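PDB 4QK0: GH127 beta-L-arabinofuranoside from Geobacillus stearothermophilus, which probably hydrolyses terminal beta-L-arabinofuranosidic bonds, releasing L-arabinose, as a member of glycoside hydrolase family 127. Local coordinates for residues 178-183 with 218-223; 196-201 with 208-213. One frame throughout, in Å; residues are numbered along the deposited sequence.

How the interactions relate
Both contacts use helix 208-220 of the catalytic domain: interaction 2 near its start, interaction 1 at its C-terminal end. Interaction 2 is core. Helix 194-205 lies antiparallel to helix 208-220, and six buried residues, five leucines and one tyrosine, meet through apolar contacts with no hydrogen bond between the segments. Interaction 1 is a surface contact between a loop and a helix end, made by one arginine-glutamine hydrogen bond and burying far less area. Their centres lie about 15 Å apart, and they touch where F178 O packs 4.1 Å from L213 CD1. Along the chain, interaction 2 falls entirely between the two segments that interaction 1 brings together.

Interaction 1. Residues 178-183 with 218-223; sequences FGRGEG and IDQRGQ
R180 and Q220 meet at the ends of two helices: R180 lies in the irregular loop after helix 162-177, and Q220 is the last residue of helix 208-220. F178 and R221 are the first residues past these helices to leave helical geometry. Beyond Q220 the chain reverses in a type II beta turn closed by Q223 N to Q220 O (3.2 Å), with G222 at the third position, where a positive phi is needed. G179 also has backbone angles that a side chain would not tolerate, since a CB would jam against the preceding carbonyl oxygen. Across the contact, R180 NH1 donates to Q220 OE1 at 3.1 Å, with a bent N-H...O angle of 138°. The donor lies in the carbonyl plane on a lone pair of OE1, whereas OE1 is tilted 25° out of the guanidinium plane, near its edge. The arginine gets there through a kink at CG-CD (chi3 56°), which brings NH1 round to the glutamine; its CG and CD also pass 3.9 Å from OE1. With an alanine here instead of Q220, NH1 would probably lose its mate on the helix and the arginine side chain would be freer to turn. R180 also touches a crystal neighbour, so its pose may owe something to the lattice. Next to Q220, D219 forms a salt bridge with R257, while R221 reaches inward to the carbonyl oxygens of D189 and H250. In the (alpha/alpha)6 barrel expected for this family, such a pairing is a polar surface link between an inter-helix loop and the C-terminal end of a neighbouring helix.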
loop_
_atom_site.group_PDB
_atom_site.type_symbol
_atom_site.label_atom_id
_atom_site.label_comp_id
_atom_site.label_asym_id
_atom_site.label_seq_id
_atom_site.Cartn_x
_atom_site.Cartn_y
_atom_site.Cartn_z
ATOM N N PHE A 178 -2.150 22.337 -35.197
ATOM C CA PHE A 178 -3.247 21.700 -34.455
ATOM C C PHE A 178 -4.605 22.372 -34.620
ATOM O O PHE A 178 -4.733 23.593 -34.455
ATOM C CB PHE A 178 -2.902 21.639 -32.968
ATOM C CG PHE A 178 -1.755 20.725 -32.691
ATOM C CD1 PHE A 178 -1.960 19.386 -32.535
ATOM C CD2 PHE A 178 -0.469 21.214 -32.687
ATOM C CE1 PHE A 178 -0.903 18.533 -32.316
ATOM C CE2 PHE A 178 0.609 20.373 -32.458
ATOM C CZ PHE A 178 0.392 19.026 -32.281
ATOM N N GLY A 179 -5.624 21.565 -34.875
ATOM C CA GLY A 179 -6.975 22.094 -34.947
ATOM C C GLY A 179 -7.899 21.160 -35.672
ATOM O O GLY A 179 -7.525 20.025 -35.964
ATOM N N ARG A 180 -9.094 21.657 -36.010
ATOM C CA ARG A 180 -10.080 20.845 -36.716
ATOM C C ARG A 180 -10.036 21.070 -38.215
ATOM O O ARG A 180 -10.744 20.418 -38.960
ATOM C CB ARG A 180 -11.458 21.152 -36.165
ATOM C CG ARG A 180 -11.546 21.000 -34.667
ATOM C CD ARG A 180 -12.906 21.365 -34.100
ATOM N NE ARG A 180 -14.033 20.645 -34.666
ATOM C CZ ARG A 180 -14.706 19.643 -34.090
ATOM N NH1 ARG A 180 -14.385 19.170 -32.888
ATOM N NH2 ARG A 180 -15.740 19.100 -34.743
ATOM N N GLY A 181 -9.169 21.979 -38.658
ATOM C CA GLY A 181 -9.116 22.407 -40.066
ATOM C C GLY A 181 -8.480 21.391 -40.994
ATOM O O GLY A 181 -7.957 20.363 -40.542
ATOM N N GLU A 182 -8.515 21.687 -42.299
ATOM C CA GLU A 182 -7.903 20.821 -43.318
ATOM C C GLU A 182 -6.394 20.702 -43.093
ATOM O O GLU A 182 -5.720 21.713 -42.867
ATOM C CB GLU A 182 -8.155 21.362 -44.743
ATOM C CG GLU A 182 -7.727 20.439 -45.903
ATOM C CD GLU A 182 -8.525 19.097 -46.021
ATOM O OE1 GLU A 182 -9.329 18.693 -45.121
ATOM O OE2 GLU A 182 -8.361 18.420 -47.067
ATOM N N GLY A 183 -5.889 19.467 -43.135
ATOM C CA GLY A 183 -4.446 19.202 -42.943
ATOM C C GLY A 183 -3.940 19.427 -41.507
ATOM O O GLY A 183 -2.760 19.285 -41.263
ATOM N N ILE A 218 -8.633 22.324 -25.121
ATOM C CA ILE A 218 -9.567 21.923 -24.090
ATOM C C ILE A 218 -10.843 21.284 -24.651
ATOM O O ILE A 218 -11.261 20.233 -24.160
ATOM C CB ILE A 218 -9.895 23.129 -23.178
ATOM C CG1 ILE A 218 -8.661 23.546 -22.367
ATOM C CG2 ILE A 218 -11.063 22.847 -22.264
ATOM C CD1 ILE A 218 -8.124 22.490 -21.426
ATOM N N ASP A 219 -11.444 21.877 -25.682
ATOM C CA ASP A 219 -12.690 21.310 -26.232
ATOM C C ASP A 219 -12.465 20.039 -26.981
ATOM O O ASP A 219 -13.366 19.225 -27.054
ATOM C CB ASP A 219 -13.466 22.304 -27.145
ATOM C CG ASP A 219 -13.965 23.501 -26.387
ATOM O OD1 ASP A 219 -14.200 23.400 -25.138
ATOM O OD2 ASP A 219 -14.137 24.559 -27.041
ATOM N N GLN A 220 -11.267 19.832 -27.495
ATOM C CA GLN A 220 -11.017 18.632 -28.288
ATOM C C GLN A 220 -10.677 17.380 -27.455
ATOM O O GLN A 220 -10.884 16.252 -27.895
ATOM C CB GLN A 220 -9.860 18.869 -29.222
ATOM C CG GLN A 220 -9.771 17.825 -30.307
ATOM C CD GLN A 220 -10.975 17.835 -31.255
ATOM O OE1 GLN A 220 -11.631 18.841 -31.446
ATOM N NE2 GLN A 220 -11.239 16.702 -31.857
ATOM N N ARG A 221 -10.160 17.602 -26.252
ATOM C CA ARG A 221 -9.735 16.520 -25.367
ATOM C C ARG A 221 -10.868 15.589 -25.050
ATOM O O ARG A 221 -11.963 16.009 -24.636
ATOM C CB ARG A 221 -9.145 17.066 -24.076
ATOM C CG ARG A 221 -8.155 16.142 -23.442
ATOM C CD ARG A 221 -7.639 16.688 -22.122
ATOM N NE ARG A 221 -6.474 15.904 -21.698
ATOM C CZ ARG A 221 -5.237 16.054 -22.182
ATOM N NH1 ARG A 221 -4.997 16.962 -23.126
ATOM N NH2 ARG A 221 -4.236 15.295 -21.731
ATOM N N GLY A 222 -10.596 14.308 -25.238
ATOM C CA GLY A 222 -11.558 13.280 -24.869
ATOM C C GLY A 222 -12.624 13.008 -25.907
ATOM O O GLY A 222 -13.442 12.131 -25.716
ATOM N N GLN A 223 -12.574 13.718 -27.034
ATOM C CA GLN A 223 -13.507 13.450 -28.117
ATOM C C GLN A 223 -13.184 12.124 -28.805
ATOM O O GLN A 223 -12.027 11.742 -28.954
ATOM C CB GLN A 223 -13.504 14.569 -29.180
ATOM C CG GLN A 223 -13.925 15.945 -28.701
ATOM C CD GLN A 223 -15.323 16.063 -28.058
ATOM O OE1 GLN A 223 -15.574 16.986 -27.253
ATOM N NE2 GLN A 223 -16.249 15.177 -28.427
#

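Interaction 2. Residues 196-201 with 208-213; sequences LALLKL and ENYLKL
L201 lays its CD2 methyl over one face of the Y210 ring, a CH-pi contact with CD2 3.5 Å from the ring centroid and 17° off the ring normal. The methyl sits a little toward the rim, and L201 CG comes within 3.5 Å of Y210 CD2. This pose follows from the L201 side chain, whose CG stands opposite the backbone N (chi1 -174°) and leaves the branch facing the tyrosine. One turn back, L198 points at the other helix: its CD1 wedges against L213, 3.7 Å from CG and close to CD2 as well, and its CB rests 3.7 Å from the backbone O of Y210. On the flank, L199 CD2 meets L211 CD1 at 3.9 Å, the two leucines crossing at an angle. The contact is an antiparallel helical hairpin, helices 194-205 and 208-220 being joined by a very short link; in these segments the axes approach to 8.0 Å with 161° between their N-to-C directions. Pairs of this kind build the (alpha/alpha)6 barrel expected of the six-hairpin glycosidase clan, to which the catalytic domain belongs. The backbones are nearest at L198 and Y210, whose CA atoms are 5.5 Å apart. Farther out, the hydroxyl of Y210 is hydrogen-bonded to D172 on helix 162-177, which probably helps hold the far end of the ring in place, while C168 and A171 of that helix also touch the tyrosine. L201 packs on L164 and A171 there and on I148 of helix 140-158. On the L199-L211 flank, L279 of helix 266-283 touches both leucines, and M283 adds to the cover over L211.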
loop_
_atom_site.group_PDB
_atom_site.type_symbol
_atom_site.label_atom_id
_atom_site.label_comp_id
_atom_site.label_asym_id
_atom_site.label_seq_id
_atom_site.Cartn_x
_atom_site.Cartn_y
_atom_site.Cartn_z
ATOM N N LEU A 196 -3.017 26.395 -20.337
ATOM C CA LEU A 196 -2.868 27.537 -19.424
ATOM C C LEU A 196 -1.787 28.543 -19.889
ATOM O O LEU A 196 -1.873 29.737 -19.632
ATOM C CB LEU A 196 -2.628 27.066 -17.979
ATOM C CG LEU A 196 -1.293 26.372 -17.627
ATOM C CD1 LEU A 196 -0.234 27.381 -17.287
ATOM C CD2 LEU A 196 -1.434 25.424 -16.435
ATOM N N ALA A 197 -0.755 28.040 -20.562
ATOM C CA ALA A 197 0.294 28.889 -21.019
ATOM C C ALA A 197 -0.206 29.849 -22.108
ATOM O O ALA A 197 0.073 31.022 -22.089
ATOM C CB ALA A 197 1.440 28.042 -21.576
ATOM N N LEU A 198 -0.945 29.315 -23.045
ATOM C CA LEU A 198 -1.587 30.124 -24.084
ATOM C C LEU A 198 -2.477 31.225 -23.535
ATOM O O LEU A 198 -2.486 32.311 -24.084
ATOM C CB LEU A 198 -2.386 29.241 -25.051
ATOM C CG LEU A 198 -1.524 28.440 -26.000
ATOM C CD1 LEU A 198 -2.331 27.424 -26.794
ATOM C CD2 LEU A 198 -0.759 29.355 -26.960
ATOM N N LEU A 199 -3.172 31.002 -22.435
ATOM C CA LEU A 199 -3.928 32.098 -21.811
ATOM C C LEU A 199 -3.015 33.210 -21.380
ATOM O O LEU A 199 -3.358 34.367 -21.472
ATOM C CB LEU A 199 -4.733 31.654 -20.580
ATOM C CG LEU A 199 -5.764 30.566 -20.762
ATOM C CD1 LEU A 199 -6.574 30.349 -19.478
ATOM C CD2 LEU A 199 -6.706 30.955 -21.888
ATOM N N LYS A 200 -1.874 32.868 -20.807
ATOM C CA LYS A 200 -0.977 33.907 -20.342
ATOM C C LYS A 200 -0.439 34.678 -21.528
ATOM O O LYS A 200 -0.226 35.882 -21.462
ATOM C CB LYS A 200 0.136 33.282 -19.480
ATOM C CG LYS A 200 -0.174 33.264 -17.962
ATOM C CD LYS A 200 0.265 32.000 -17.218
ATOM C CE LYS A 200 0.903 32.246 -15.837
ATOM N NZ LYS A 200 2.379 31.874 -15.783
ATOM N N LEU A 201 -0.144 33.975 -22.601
ATOM C CA LEU A 201 0.416 34.593 -23.757
ATOM C C LEU A 201 -0.641 35.570 -24.366
ATOM O O LEU A 201 -0.299 36.661 -24.845
ATOM C CB LEU A 201 0.774 33.551 -24.799
ATOM C CG LEU A 201 1.513 34.046 -26.039
ATOM C CD1 LEU A 201 2.837 34.687 -25.691
ATOM C CD2 LEU A 201 1.728 32.899 -27.015
ATOM N N GLU A 208 -5.900 37.168 -30.004
ATOM C CA GLU A 208 -7.017 36.231 -29.831
ATOM C C GLU A 208 -6.789 34.840 -30.384
ATOM O O GLU A 208 -7.486 33.899 -29.986
ATOM C CB GLU A 208 -8.288 36.767 -30.519
ATOM C CG GLU A 208 -8.743 38.145 -30.047
ATOM C CD GLU A 208 -9.794 38.100 -28.955
ATOM O OE1 GLU A 208 -10.507 37.077 -28.861
ATOM O OE2 GLU A 208 -9.914 39.092 -28.197
ATOM N N ASN A 209 -5.876 34.677 -31.336
ATOM C CA ASN A 209 -5.593 33.312 -31.808
ATOM C C ASN A 209 -5.177 32.378 -30.660
ATOM O O ASN A 209 -5.489 31.203 -30.685
ATOM C CB ASN A 209 -4.473 33.314 -32.823
ATOM C CG ASN A 209 -4.810 34.100 -34.089
ATOM O OD1 ASN A 209 -5.977 34.357 -34.389
ATOM N ND2 ASN A 209 -3.783 34.386 -34.884
ATOM N N TYR A 210 -4.474 32.933 -29.671
ATOM C CA TYR A 210 -3.888 32.158 -28.589
ATOM C C TYR A 210 -5.002 31.693 -27.654
ATOM O O TYR A 210 -5.047 30.516 -27.213
ATOM C CB TYR A 210 -2.800 32.971 -27.850
ATOM C CG TYR A 210 -1.634 33.376 -28.752
ATOM C CD1 TYR A 210 -1.256 32.599 -29.827
ATOM C CD2 TYR A 210 -0.916 34.533 -28.525
ATOM C CE1 TYR A 210 -0.187 32.956 -30.646
ATOM C CE2 TYR A 210 0.137 34.908 -29.356
ATOM C CZ TYR A 210 0.486 34.124 -30.425
ATOM O OH TYR A 210 1.545 34.473 -31.269
ATOM N N LEU A 211 -5.929 32.597 -27.412
ATOM C CA LEU A 211 -7.124 32.295 -26.617
ATOM C C LEU A 211 -7.973 31.234 -27.268
ATOM O O LEU A 211 -8.341 30.238 -26.636
ATOM C CB LEU A 211 -7.923 33.551 -26.393
ATOM C CG LEU A 211 -9.247 33.348 -25.695
ATOM C CD1 LEU A 211 -9.001 32.961 -24.258
ATOM C CD2 LEU A 211 -10.037 34.644 -25.755
ATOM N N LYS A 212 -8.157 31.347 -28.571
ATOM C CA LYS A 212 -8.902 30.323 -29.296
ATOM C C LYS A 212 -8.198 28.952 -29.414
ATOM O O LYS A 212 -8.824 27.909 -29.469
ATOM C CB LYS A 212 -9.222 30.847 -30.673
ATOM C CG LYS A 212 -10.271 31.949 -30.627
ATOM C CD LYS A 212 -11.140 31.895 -31.877
ATOM C CE LYS A 212 -10.627 32.786 -32.989
ATOM N NZ LYS A 212 -11.365 34.086 -32.957
ATOM N N LEU A 213 -6.883 28.985 -29.528
ATOM C CA LEU A 213 -6.119 27.771 -29.602
ATOM C C LEU A 213 -6.211 27.016 -28.227
ATOM O O LEU A 213 -6.489 25.841 -28.192
ATOM C CB LEU A 213 -4.661 28.132 -29.964
ATOM C CG LEU A 213 -3.748 26.947 -30.152
ATOM C CD1 LEU A 213 -4.303 26.066 -31.244
ATOM C CD2 LEU A 213 -2.343 27.396 -30.491
#